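PDB 6DSP: autoinducer 2-binding protein LsrB from Clostridium saccharobutylicum DSM 13864, which binds the quorum-sensing signal autoinducer-2 in its tetrahydrofuran form and probably serves as the receptor for it, as a periplasmic-type solute-binding protein. Local coordinates for residues N291-I299 and T306-V314. Residues are numbered along the deposited sequence; the frame is centred on the assembly and turned at random.
Sequences NSVKVGDKI and TVEVMPNSV
V309 holds CG1 opposite its backbone N (chi1 -176°) and CG2 beside that nitrogen, a setting that spreads the two methyls over different partners in 291-299. CG2 meets V293 CG1 at 3.7 Å, the two side chains crossing at about a right angle, and also touches CD1 of I299; CG1 lies against the CA of V295. V295 CG1 packs on the proline ring, 3.9 Å from P311 CD, while its CG2 rests near the carbonyl oxygen of M310. On the sheet face bearing K298 and E308, the lysine chain runs straight to a bend at its last torsion (chi4 -60°), which brings NZ 3.5 Å from E308 OE1 in a long salt bridge. Four main-chain hydrogen bonds join the backbones. I299 and V307 exchange two as a hydrogen-bonded antiparallel pair, V309 N donates to D297 O (2.9 Å), and G296 N donates to V309 O (2.8 Å). G296 belongs to a type II turn, K294 to D297, and takes a positive phi (98°) at which a CB would jam against the preceding carbonyl oxygen. D297 N closes the turn on K294 O, and D297 OD2 accepts K294 N from above the carboxylate plane (2.9 Å). On the opposite face, I299 and V307 lean on helix 273-288. Strands 298-301 and 305-311 form a beta hairpin at one end of the larger sheet of the periplasmic binding protein fold, with 298-301 outermost and 305-311 joined to 327-330.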
loop_
_atom_site.group_PDB
_atom_site.type_symbol
_atom_site.label_atom_id
_atom_site.label_comp_id
_atom_site.label_asym_id
_atom_site.label_seq_id
_atom_site.Cartn_x
_atom_site.Cartn_y
_atom_site.Cartn_z
ATOM N N ASN A 291 -24.972 -10.467 -6.283
ATOM C CA ASN A 291 -25.509 -9.324 -5.572
ATOM C C ASN A 291 -25.001 -8.065 -6.242
ATOM O O ASN A 291 -23.821 -7.958 -6.576
ATOM C CB ASN A 291 -25.033 -9.351 -4.118
ATOM C CG ASN A 291 -25.489 -10.595 -3.404
ATOM O OD1 ASN A 291 -26.686 -10.754 -3.102
ATOM N ND2 ASN A 291 -24.567 -11.516 -3.187
ATOM N N SER A 292 -25.897 -7.108 -6.429
ATOM C CA SER A 292 -25.501 -5.855 -7.028
ATOM C C SER A 292 -24.926 -4.965 -5.944
ATOM O O SER A 292 -25.375 -4.979 -4.795
ATOM C CB SER A 292 -26.702 -5.167 -7.658
ATOM O OG SER A 292 -27.504 -4.567 -6.649
ATOM N N VAL A 293 -23.919 -4.198 -6.305
ATOM C CA VAL A 293 -23.298 -3.266 -5.386
ATOM C C VAL A 293 -23.236 -1.913 -6.072
ATOM O O VAL A 293 -22.742 -1.810 -7.202
ATOM C CB VAL A 293 -21.878 -3.737 -5.022
ATOM C CG1 VAL A 293 -21.169 -2.655 -4.249
ATOM C CG2 VAL A 293 -21.944 -5.026 -4.202
ATOM N N LYS A 294 -23.741 -0.875 -5.401
ATOM C CA LYS A 294 -23.685 0.488 -5.918
ATOM C C LYS A 294 -23.188 1.444 -4.850
ATOM O O LYS A 294 -23.294 1.178 -3.658
ATOM C CB LYS A 294 -25.056 0.954 -6.419
ATOM C CG LYS A 294 -25.454 0.196 -7.668
ATOM C CD LYS A 294 -26.789 0.672 -8.203
ATOM C CE LYS A 294 -27.095 -0.022 -9.526
ATOM N NZ LYS A 294 -26.929 -1.476 -9.443
ATOM N N VAL A 295 -22.629 2.568 -5.312
ATOM C CA VAL A 295 -22.225 3.633 -4.407
ATOM C C VAL A 295 -23.392 3.998 -3.506
ATOM O O VAL A 295 -24.531 4.165 -3.964
ATOM C CB VAL A 295 -21.703 4.844 -5.204
ATOM C CG1 VAL A 295 -21.445 6.045 -4.269
ATOM C CG2 VAL A 295 -20.427 4.478 -5.949
ATOM N N GLY A 296 -23.102 4.112 -2.210
ATOM C CA GLY A 296 -24.094 4.396 -1.201
ATOM C C GLY A 296 -24.599 3.173 -0.462
ATOM O O GLY A 296 -25.193 3.325 0.614
ATOM N N ASP A 297 -24.373 1.967 -1.002
ATOM C CA ASP A 297 -24.825 0.754 -0.334
ATOM C C ASP A 297 -24.039 0.542 0.955
ATOM O O ASP A 297 -22.837 0.815 1.022
ATOM C CB ASP A 297 -24.630 -0.479 -1.232
ATOM C CG ASP A 297 -25.651 -0.569 -2.367
ATOM O OD1 ASP A 297 -26.587 0.258 -2.411
ATOM O OD2 ASP A 297 -25.508 -1.498 -3.202
ATOM N N LYS A 298 -24.721 0.033 1.977
ATOM C CA LYS A 298 -24.092 -0.450 3.196
ATOM C C LYS A 298 -24.209 -1.965 3.198
ATOM O O LYS A 298 -25.315 -2.503 3.121
ATOM C CB LYS A 298 -24.795 0.145 4.411
ATOM C CG LYS A 298 -24.636 1.652 4.474
ATOM C CD LYS A 298 -25.386 2.220 5.666
ATOM C CE LYS A 298 -25.193 3.720 5.751
ATOM N NZ LYS A 298 -23.751 4.031 5.907
ATOM N N ILE A 299 -23.073 -2.649 3.261
ATOM C CA ILE A 299 -23.019 -4.099 3.153
ATOM C C ILE A 299 -22.424 -4.659 4.435
ATOM O O ILE A 299 -21.357 -4.221 4.869
ATOM C CB ILE A 299 -22.201 -4.524 1.925
ATOM C CG1 ILE A 299 -22.908 -4.024 0.664
ATOM C CG2 ILE A 299 -22.006 -6.046 1.897
ATOM C CD1 ILE A 299 -21.996 -3.832 -0.491
ATOM N N THR A 306 -20.010 -3.515 8.966
ATOM C CA THR A 306 -20.756 -2.923 7.871
ATOM C C THR A 306 -19.864 -1.919 7.163
ATOM O O THR A 306 -19.237 -1.072 7.804
ATOM C CB THR A 306 -21.998 -2.228 8.425
ATOM O OG1 THR A 306 -22.822 -3.206 9.058
ATOM C CG2 THR A 306 -22.763 -1.572 7.311
ATOM N N VAL A 307 -19.799 -2.022 5.844
ATOM C CA VAL A 307 -19.006 -1.109 5.037
ATOM C C VAL A 307 -19.941 -0.294 4.160
ATOM O O VAL A 307 -21.052 -0.727 3.831
ATOM C CB VAL A 307 -17.936 -1.838 4.199
ATOM C CG1 VAL A 307 -17.077 -2.672 5.125
ATOM C CG2 VAL A 307 -18.575 -2.694 3.116
ATOM N N GLU A 308 -19.492 0.906 3.795
ATOM C CA GLU A 308 -20.242 1.781 2.905
ATOM C C GLU A 308 -19.451 1.959 1.617
ATOM O O GLU A 308 -18.259 2.280 1.661
ATOM C CB GLU A 308 -20.516 3.143 3.561
ATOM C CG GLU A 308 -21.364 4.038 2.671
ATOM C CD GLU A 308 -21.499 5.440 3.204
ATOM O OE1 GLU A 308 -21.092 5.668 4.360
ATOM O OE2 GLU A 308 -22.003 6.316 2.461
ATOM N N VAL A 309 -20.104 1.764 0.477
ATOM C CA VAL A 309 -19.433 1.984 -0.806
ATOM C C VAL A 309 -19.443 3.475 -1.118
ATOM O O VAL A 309 -20.506 4.100 -1.192
ATOM C CB VAL A 309 -20.094 1.183 -1.933
ATOM C CG1 VAL A 309 -19.318 1.346 -3.253
ATOM C CG2 VAL A 309 -20.170 -0.289 -1.538
ATOM N N MET A 310 -18.257 4.042 -1.316
ATOM C CA MET A 310 -18.036 5.460 -1.559
ATOM C C MET A 310 -17.776 5.723 -3.031
ATOM O O MET A 310 -17.350 4.825 -3.766
ATOM C CB MET A 310 -16.806 5.947 -0.776
ATOM C CG MET A 310 -16.776 5.461 0.660
ATOM S SD MET A 310 -18.238 5.916 1.591
ATOM C CE MET A 310 -18.032 7.682 1.564
ATOM N N PRO A 311 -17.972 6.949 -3.510
ATOM C CA PRO A 311 -17.613 7.255 -4.908
ATOM C C PRO A 311 -16.113 7.160 -5.141
ATOM O O PRO A 311 -15.297 7.328 -4.231
ATOM C CB PRO A 311 -18.097 8.700 -5.095
ATOM C CG PRO A 311 -18.325 9.220 -3.792
ATOM C CD PRO A 311 -18.510 8.118 -2.798
ATOM N N ASN A 312 -15.759 6.925 -6.405
ATOM C CA ASN A 312 -14.351 6.809 -6.777
ATOM C C ASN A 312 -13.559 8.061 -6.411
ATOM O O ASN A 312 -12.352 7.981 -6.126
ATOM C CB ASN A 312 -14.245 6.568 -8.273
ATOM C CG ASN A 312 -14.678 5.173 -8.641
ATOM O OD1 ASN A 312 -14.482 4.225 -7.879
ATOM N ND2 ASN A 312 -15.295 5.051 -9.799
ATOM N N SER A 313 -14.212 9.225 -6.406
ATOM C CA SER A 313 -13.493 10.453 -6.135
ATOM C C SER A 313 -13.016 10.579 -4.684
ATOM O O SER A 313 -12.226 11.492 -4.413
ATOM C CB SER A 313 -14.356 11.651 -6.522
ATOM O OG SER A 313 -15.589 11.630 -5.836
ATOM N N VAL A 314 -13.387 9.671 -3.764
ATOM C CA VAL A 314 -12.728 9.700 -2.452
ATOM C C VAL A 314 -11.235 9.432 -2.553
ATOM O O VAL A 314 -10.476 9.822 -1.656
ATOM C CB VAL A 314 -13.405 8.768 -1.415
ATOM C CG1 VAL A 314 -14.876 9.088 -1.250
ATOM C CG2 VAL A 314 -13.162 7.265 -1.699
#